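Local atomic coordinates of cell wall surface anchor protein (Streptococcus agalactiae, PDB entry 4Z1P), a protein that probably acts as a cell-wall-attached adhesin of the antigen I/II family, mediating adherence of the streptococcus to host or partner surfaces. Residues S23-A28 against T177-H182; K226-L231 against D317-G322; D236-D241 against T267-N272. One frame throughout, in Å; residues are numbered along the deposited sequence.

Interaction 1: S23-A28 against T177-H182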
# COMPACT_ATOMS: atom_id res chain seq x y z
N SER A 23 1.73 -2.43 -6.81
CA SER A 23 0.64 -2.47 -5.87
C SER A 23 1.07 -2.42 -4.43
O SER A 23 2.18 -2.80 -4.06
CB SER A 23 -0.30 -3.67 -6.08
OG SER A 23 0.46 -4.84 -6.07
N VAL A 24 0.16 -1.91 -3.62
CA VAL A 24 0.33 -1.84 -2.21
C VAL A 24 -0.96 -2.21 -1.48
O VAL A 24 -2.00 -2.23 -2.06
CB VAL A 24 0.75 -0.41 -1.74
CG1 VAL A 24 2.02 0.03 -2.44
CG2 VAL A 24 -0.36 0.61 -1.96
N LEU A 25 -0.85 -2.38 -0.17
CA LEU A 25 -1.93 -2.88 0.67
C LEU A 25 -2.60 -1.75 1.46
O LEU A 25 -2.01 -0.67 1.60
CB LEU A 25 -1.39 -3.93 1.64
CG LEU A 25 -0.97 -5.23 0.94
CD1 LEU A 25 -0.02 -6.07 1.77
CD2 LEU A 25 -2.12 -6.06 0.41
N PRO A 26 -3.79 -2.03 2.08
CA PRO A 26 -4.55 -0.97 2.73
C PRO A 26 -3.78 -0.30 3.80
O PRO A 26 -3.95 0.92 3.96
CB PRO A 26 -5.79 -1.68 3.30
CG PRO A 26 -6.00 -2.77 2.35
CD PRO A 26 -4.61 -3.26 2.01
N ASN A 27 -2.94 -1.06 4.54
CA ASN A 27 -2.15 -0.50 5.64
C ASN A 27 -0.77 0.09 5.23
O ASN A 27 0.03 0.39 6.07
CB ASN A 27 -1.97 -1.49 6.79
CG ASN A 27 -1.08 -2.68 6.42
OD1 ASN A 27 -0.67 -2.84 5.28
ND2 ASN A 27 -0.88 -3.57 7.37
N ALA A 28 -0.54 0.31 3.94
CA ALA A 28 0.73 0.80 3.40
C ALA A 28 1.00 2.24 3.75
O ALA A 28 0.09 3.00 3.91
CB ALA A 28 0.69 0.69 1.87
N THR A 177 -4.61 -2.83 -3.49
CA THR A 177 -5.20 -4.18 -3.54
C THR A 177 -5.65 -4.53 -2.15
O THR A 177 -4.85 -4.62 -1.21
CB THR A 177 -4.24 -5.21 -4.07
OG1 THR A 177 -3.05 -5.20 -3.25
CG2 THR A 177 -3.87 -4.98 -5.60
N THR A 178 -6.95 -4.71 -2.02
CA THR A 178 -7.54 -5.11 -0.76
C THR A 178 -7.59 -6.66 -0.79
O THR A 178 -8.18 -7.24 -1.67
CB THR A 178 -8.98 -4.54 -0.65
OG1 THR A 178 -8.93 -3.13 -0.36
CG2 THR A 178 -9.75 -5.23 0.52
N PRO A 179 -7.00 -7.30 0.20
CA PRO A 179 -7.09 -8.77 0.22
C PRO A 179 -8.49 -9.26 0.44
O PRO A 179 -9.29 -8.58 1.08
CB PRO A 179 -6.19 -9.18 1.36
CG PRO A 179 -5.32 -7.99 1.64
CD PRO A 179 -6.06 -6.78 1.20
N GLU A 180 -8.79 -10.43 -0.11
CA GLU A 180 -10.08 -11.08 0.00
C GLU A 180 -9.87 -12.60 0.16
O GLU A 180 -8.98 -13.16 -0.48
CB GLU A 180 -10.81 -10.84 -1.28
CG GLU A 180 -12.27 -11.20 -1.24
CD GLU A 180 -12.90 -11.13 -2.63
OE1 GLU A 180 -12.18 -10.78 -3.61
OE2 GLU A 180 -14.10 -11.41 -2.73
N VAL A 181 -10.67 -13.24 1.01
CA VAL A 181 -10.54 -14.70 1.28
C VAL A 181 -11.91 -15.32 1.36
O VAL A 181 -12.89 -14.61 1.65
CB VAL A 181 -9.88 -14.99 2.64
CG1 VAL A 181 -8.40 -14.72 2.58
CG2 VAL A 181 -10.50 -14.21 3.79
N HIS A 182 -12.00 -16.64 1.16
CA HIS A 182 -13.30 -17.29 1.14
C HIS A 182 -13.20 -18.57 1.94
O HIS A 182 -12.12 -19.13 2.08
CB HIS A 182 -13.72 -17.64 -0.30
CG HIS A 182 -13.85 -16.45 -1.17
ND1 HIS A 182 -14.86 -15.53 -1.00
CD2 HIS A 182 -13.05 -15.96 -2.15
CE1 HIS A 182 -14.69 -14.53 -1.86
NE2 HIS A 182 -13.62 -14.79 -2.58
O HOH W 1 -0.52 -6.12 -3.68
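Thr-177 meets Val-24 where the connection between two beta-sandwich domains begins, beside the type I beta turn Leu-25 to Ala-28 of the N-terminal one. The backbone makes the firm bond: Thr-177 N donates a hydrogen bond to Val-24 O at 3.0 Å, almost straight at 173°. The side chain of Thr-177 divides at CB. Its OG1 lies between the backbone N and the carbonyl carbon (chi1 56°), a setting that brings it near the same Val-24 O, for at most a weak bond, and to a water 2.7 Å away; that water also hydrogen-bonds Ser-23 OG. The other branch, CG2, lies against Ser-23 CB at 3.8 Å. Backbone hydrogen bonding of Val-24 to Asp-175 continues the pairing into strand 165-177. Beyond the threonine the contact is apolar. Leu-25 CD2 reaches Pro-179 CG at 3.9 Å, and the rings of Pro-26 and Pro-179 approach through their CD atoms, while Trp-212 packs on Thr-177 and Pro-179 from the C-terminal domain. Thr-177 O is buried here without a hydrogen-bonding partner, with Leu-25 CD2 and Pro-26 CD each 3.5 Å from it.

Interaction 2: K226-L231 against D317-G322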
# COMPACT_ATOMS: atom_id res chain seq x y z
N LYS A 226 -1.25 -15.78 6.86
CA LYS A 226 -1.71 -16.79 7.78
C LYS A 226 -3.18 -16.84 7.91
O LYS A 226 -3.86 -15.87 7.62
CB LYS A 226 -1.05 -16.57 9.12
CG LYS A 226 -1.75 -15.64 10.03
CD LYS A 226 -1.08 -15.66 11.41
CE LYS A 226 -1.66 -14.52 12.20
NZ LYS A 226 -1.06 -14.34 13.54
N PHE A 227 -3.69 -18.02 8.28
CA PHE A 227 -5.10 -18.22 8.54
C PHE A 227 -5.29 -18.50 10.02
O PHE A 227 -4.53 -19.25 10.59
CB PHE A 227 -5.62 -19.46 7.80
CG PHE A 227 -5.30 -19.50 6.33
CD1 PHE A 227 -4.07 -19.96 5.87
CD2 PHE A 227 -6.25 -19.19 5.41
CE1 PHE A 227 -3.80 -20.06 4.49
CE2 PHE A 227 -6.00 -19.31 4.04
CZ PHE A 227 -4.77 -19.73 3.59
N VAL A 228 -6.31 -17.89 10.63
CA VAL A 228 -6.76 -18.23 11.97
C VAL A 228 -8.24 -18.68 11.89
O VAL A 228 -9.10 -17.96 11.44
CB VAL A 228 -6.58 -17.07 12.97
CG1 VAL A 228 -7.00 -17.50 14.36
CG2 VAL A 228 -5.13 -16.57 12.99
N ASP A 229 -8.55 -19.93 12.27
CA ASP A 229 -9.92 -20.46 12.11
C ASP A 229 -10.38 -20.81 13.53
O ASP A 229 -9.69 -21.52 14.26
CB ASP A 229 -9.88 -21.68 11.20
CG ASP A 229 -11.28 -22.14 10.80
OD1 ASP A 229 -12.07 -22.51 11.72
OD2 ASP A 229 -11.58 -22.07 9.61
N HIS A 230 -11.57 -20.38 13.91
CA HIS A 230 -12.05 -20.68 15.26
C HIS A 230 -13.07 -21.77 15.01
O HIS A 230 -14.12 -21.55 14.41
CB HIS A 230 -12.63 -19.44 15.91
CG HIS A 230 -11.84 -18.21 15.57
ND1 HIS A 230 -11.94 -17.59 14.33
CD2 HIS A 230 -10.88 -17.55 16.25
CE1 HIS A 230 -11.10 -16.58 14.28
NE2 HIS A 230 -10.45 -16.53 15.44
N LEU A 231 -12.67 -22.97 15.36
CA LEU A 231 -13.50 -24.15 15.04
C LEU A 231 -14.49 -24.29 16.15
O LEU A 231 -14.20 -23.91 17.29
CB LEU A 231 -12.67 -25.40 14.99
CG LEU A 231 -11.88 -25.49 13.71
CD1 LEU A 231 -10.83 -26.60 13.90
CD2 LEU A 231 -12.80 -25.74 12.53
N ASP A 317 -10.32 -15.96 9.88
CA ASP A 317 -9.63 -14.69 9.63
C ASP A 317 -8.38 -15.01 8.80
O ASP A 317 -7.80 -16.11 8.93
CB ASP A 317 -9.15 -14.10 10.94
CG ASP A 317 -10.29 -13.80 11.93
OD1 ASP A 317 -11.40 -13.48 11.54
OD2 ASP A 317 -10.01 -13.89 13.13
N PHE A 318 -7.92 -14.02 8.03
CA PHE A 318 -6.75 -14.15 7.19
C PHE A 318 -5.93 -12.90 7.40
O PHE A 318 -6.51 -11.80 7.40
CB PHE A 318 -7.20 -14.22 5.74
CG PHE A 318 -6.07 -14.23 4.76
CD1 PHE A 318 -5.29 -15.37 4.57
CD2 PHE A 318 -5.73 -13.08 4.10
CE1 PHE A 318 -4.24 -15.36 3.68
CE2 PHE A 318 -4.69 -13.07 3.18
CZ PHE A 318 -3.94 -14.20 2.98
N PHE A 319 -4.62 -13.06 7.56
CA PHE A 319 -3.71 -11.92 7.74
C PHE A 319 -2.64 -11.96 6.67
O PHE A 319 -1.98 -12.99 6.48
CB PHE A 319 -3.03 -11.97 9.10
CG PHE A 319 -3.96 -11.89 10.26
CD1 PHE A 319 -4.74 -12.99 10.62
CD2 PHE A 319 -4.05 -10.72 11.01
CE1 PHE A 319 -5.60 -12.92 11.70
CE2 PHE A 319 -4.94 -10.63 12.07
CZ PHE A 319 -5.70 -11.75 12.43
N VAL A 320 -2.45 -10.84 5.98
CA VAL A 320 -1.32 -10.69 5.08
C VAL A 320 -0.67 -9.31 5.38
O VAL A 320 -1.36 -8.30 5.35
CB VAL A 320 -1.71 -10.85 3.61
CG1 VAL A 320 -2.84 -9.92 3.19
CG2 VAL A 320 -0.51 -10.62 2.69
N ASN A 321 0.60 -9.35 5.78
CA ASN A 321 1.39 -8.18 6.17
C ASN A 321 0.58 -7.26 7.04
O ASN A 321 0.57 -6.06 6.84
CB ASN A 321 1.90 -7.46 4.92
CG ASN A 321 3.07 -8.16 4.28
OD1 ASN A 321 3.35 -9.39 4.52
ND2 ASN A 321 3.74 -7.42 3.42
N GLY A 322 -0.08 -7.84 8.02
CA GLY A 322 -0.79 -7.11 9.05
C GLY A 322 -2.18 -6.71 8.70
O GLY A 322 -2.87 -6.14 9.52
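Antiparallel pairing inside a five-stranded sheet joins Lys-226, Phe-227 and Val-228 to Phe-319, Phe-318 and Asp-317, with the two strands running at 162° to each other. Lys-226 with Phe-319 and Val-228 with Asp-317 are hydrogen-bonded pairs, each closed by two N-H...O bonds, Asp-317 N to Val-228 O being 2.8 Å. Between them Phe-227 and Phe-318 form a non-hydrogen-bonded pair, where the CA atoms approach to 4.6 Å; Phe-318 CA and Phe-227 CA make C-H...O contacts with Lys-226 O and Asp-317 O.

On the face shared by these two phenylalanines, the edge of Phe-318 is directed at the face of Phe-227 in a T-shaped contact, ring planes 63° apart, with Phe-318 CD1 set 3.9 Å above the plane of the Phe-227 ring and toward its rim. CG of Phe-318 is anti to the backbone N (chi1 175°), which also brings CD1 to 3.4 Å from Lys-226 O. Leu-209 and Val-181 cover this side.

The other face carries Lys-226, Val-228, Phe-319 and Asp-317. The extended lysine chain runs obliquely over Phe-319, Lys-226 CE 3.8 Å from Phe-319 CD1; NZ stands farther above the ring, at most a weak cation-pi attraction, and makes long, weak ion pairs with Glu-224 and Glu-279. Val-228 CG2 touches Phe-319 CE1. Farther along, His-230 turns its CE1 edge to Asp-317 OD2 at 3.1 Å, ring and carboxylate steeply inclined to each other. One buried aromatic face and one mixed face, partly exposed at Lys-226 and Phe-319, are what a sheet of a beta sandwich presents, consistent with the variant immunoglobulin-like fold of antigen I/II C-terminal domains.

Interaction 3: D236-D241 against T267-N272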
# COMPACT_ATOMS: atom_id res chain seq x y z
N ASP A 236 -16.90 -30.18 16.32
CA ASP A 236 -15.97 -30.57 15.28
C ASP A 236 -14.69 -30.95 16.00
O ASP A 236 -14.08 -30.11 16.71
CB ASP A 236 -15.61 -29.42 14.29
CG ASP A 236 -16.64 -29.18 13.21
OD1 ASP A 236 -17.52 -30.02 12.96
OD2 ASP A 236 -16.57 -28.09 12.60
N LEU A 237 -14.29 -32.19 15.78
CA LEU A 237 -12.99 -32.74 16.25
C LEU A 237 -11.93 -32.53 15.15
O LEU A 237 -12.04 -33.03 14.07
CB LEU A 237 -13.12 -34.25 16.58
CG LEU A 237 -11.82 -34.99 17.00
CD1 LEU A 237 -11.26 -34.42 18.31
CD2 LEU A 237 -12.16 -36.47 17.14
N TYR A 238 -10.97 -31.66 15.42
CA TYR A 238 -9.89 -31.40 14.45
C TYR A 238 -9.07 -32.65 14.25
O TYR A 238 -8.65 -33.26 15.22
CB TYR A 238 -8.98 -30.24 14.94
CG TYR A 238 -7.80 -30.04 14.08
CD1 TYR A 238 -7.94 -29.54 12.76
CD2 TYR A 238 -6.53 -30.37 14.53
CE1 TYR A 238 -6.84 -29.41 11.93
CE2 TYR A 238 -5.40 -30.17 13.74
CZ TYR A 238 -5.58 -29.69 12.43
OH TYR A 238 -4.48 -29.53 11.65
N LEU A 239 -8.86 -33.01 13.01
CA LEU A 239 -8.06 -34.16 12.65
C LEU A 239 -6.75 -33.78 12.03
O LEU A 239 -5.72 -34.28 12.47
CB LEU A 239 -8.83 -35.06 11.68
CG LEU A 239 -10.15 -35.59 12.27
CD1 LEU A 239 -10.83 -36.39 11.19
CD2 LEU A 239 -9.90 -36.46 13.47
N LYS A 240 -6.74 -32.88 11.06
CA LYS A 240 -5.51 -32.64 10.28
C LYS A 240 -5.73 -31.53 9.28
O LYS A 240 -6.87 -31.20 9.00
CB LYS A 240 -5.08 -33.88 9.50
CG LYS A 240 -6.00 -34.25 8.34
CD LYS A 240 -5.61 -35.54 7.58
CE LYS A 240 -4.23 -35.52 6.91
NZ LYS A 240 -3.79 -34.25 6.23
N ASP A 241 -4.65 -31.03 8.70
CA ASP A 241 -4.75 -30.01 7.68
C ASP A 241 -3.88 -30.35 6.48
O ASP A 241 -3.13 -31.36 6.44
CB ASP A 241 -4.45 -28.62 8.26
CG ASP A 241 -3.02 -28.48 8.80
OD1 ASP A 241 -2.24 -29.46 8.77
OD2 ASP A 241 -2.68 -27.37 9.29
N THR A 267 5.41 -23.89 6.64
CA THR A 267 4.36 -23.43 7.56
C THR A 267 4.47 -24.05 8.90
O THR A 267 5.20 -25.02 9.09
CB THR A 267 2.95 -23.79 7.04
OG1 THR A 267 2.75 -25.22 7.06
CG2 THR A 267 2.76 -23.29 5.63
N GLU A 268 3.70 -23.48 9.82
CA GLU A 268 3.55 -23.99 11.18
C GLU A 268 2.04 -23.95 11.43
O GLU A 268 1.35 -22.94 11.13
CB GLU A 268 4.28 -23.08 12.21
CG GLU A 268 5.82 -23.17 12.27
CD GLU A 268 6.38 -24.59 12.53
OE1 GLU A 268 7.55 -24.85 12.13
OE2 GLU A 268 5.67 -25.46 13.12
N THR A 269 1.52 -25.06 11.97
CA THR A 269 0.14 -25.17 12.34
C THR A 269 0.12 -25.28 13.82
O THR A 269 0.98 -25.98 14.36
CB THR A 269 -0.45 -26.43 11.73
OG1 THR A 269 -0.61 -26.21 10.31
CG2 THR A 269 -1.80 -26.71 12.34
N VAL A 270 -0.80 -24.58 14.48
CA VAL A 270 -1.01 -24.83 15.90
C VAL A 270 -2.48 -24.94 16.14
O VAL A 270 -3.25 -24.20 15.54
CB VAL A 270 -0.43 -23.73 16.80
CG1 VAL A 270 1.06 -23.61 16.58
CG2 VAL A 270 -1.12 -22.40 16.54
N TYR A 271 -2.88 -25.86 17.02
CA TYR A 271 -4.26 -26.04 17.31
C TYR A 271 -4.46 -26.15 18.81
O TYR A 271 -3.84 -27.00 19.45
CB TYR A 271 -4.87 -27.27 16.60
CG TYR A 271 -6.38 -27.40 16.86
CD1 TYR A 271 -7.24 -26.33 16.62
CD2 TYR A 271 -6.95 -28.56 17.41
CE1 TYR A 271 -8.61 -26.41 16.88
CE2 TYR A 271 -8.34 -28.65 17.67
CZ TYR A 271 -9.17 -27.60 17.38
OH TYR A 271 -10.56 -27.63 17.63
N ASN A 272 -5.33 -25.30 19.34
CA ASN A 272 -5.71 -25.37 20.73
C ASN A 272 -7.03 -26.09 20.85
O ASN A 272 -8.07 -25.54 20.50
CB ASN A 272 -5.79 -23.97 21.32
CG ASN A 272 -6.15 -23.98 22.82
OD1 ASN A 272 -6.84 -24.89 23.34
ND2 ASN A 272 -5.69 -22.96 23.51
O HOH W 2 -11.60 -30.03 17.74
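Thr-269 and Asp-241 supply the direct hydrogen bond of this contact: Thr-269 OG1 donates to Asp-241 OD2 at a short 2.6 Å, on the syn lone pair of that oxygen. The same OD2 is hydrogen-bonded to Tyr-278 OH as well, so two groups grip one carboxylate oxygen. The threonine methyl CG2 also lies 3.2 Å from Asp-241 OD2, and is the part of Thr-269 that approaches Tyr-238 OH.

Packing is carried by two tyrosines that lie alongside each other, pointing opposite ways; in both, CG anti to the backbone N (chi1 174° for Tyr-238, -177° for Tyr-271) extends the ring across the gap between the sheets. Their planes meet at 49°, neither stacked nor edge-to-face, with centroids 4.7 Å apart. Tyr-238 CB sits over one face of Tyr-271, 3.2 Å from Tyr-271 CE2, an unusually close approach for two carbons, and Tyr-238 CD2 comes to 3.4 Å from Tyr-271 CD2. Here edge strands of the two facing sheets of the C-terminal beta sandwich come together; their axes are 9.4 Å apart and antiparallel without backbone pairing. A classic beta bulge at Leu-239 and Lys-240, both opposite Val-303, lets Tyr-238 and Asp-241, three residues apart, direct their CB atoms toward the same neighbour. Leu-231 and His-233 pack against Tyr-271 from the adjoining loop.

Water completes the polar contacts. One molecule donates to Asp-236 O, accepts from Tyr-238 N at 2.9 Å and hydrogen-bonds Tyr-271 OH at 2.6 Å, tying the phenol of one sheet to the backbone of the other.

In the fold
From the N terminus, interaction 1 comes first: it closes a loop of 148 residues, holding most of the N-terminal sandwich, and ends in the connection to the second domain. Interaction 2 follows in series, joining strands 225-230 and 311-320 of one sheet across 85 residues, and interaction 3 is nested within that loop, bridging the two facing sheets. Interactions 1 and 2 touch: Asn-27 ND2 probably hydrogen-bonds Asn-321 O, and Val-181 and Pro-179 pack on Phe-318 and Val-320, so the first domain's turn and the connection both meet the end of strand 311-320 and the turn after it. Leu-231 reaches Tyr-271 and Tyr-238, connecting interaction 2 to interaction 3, whereas interactions 1 and 3 stay about 14 Å apart at their nearest atoms.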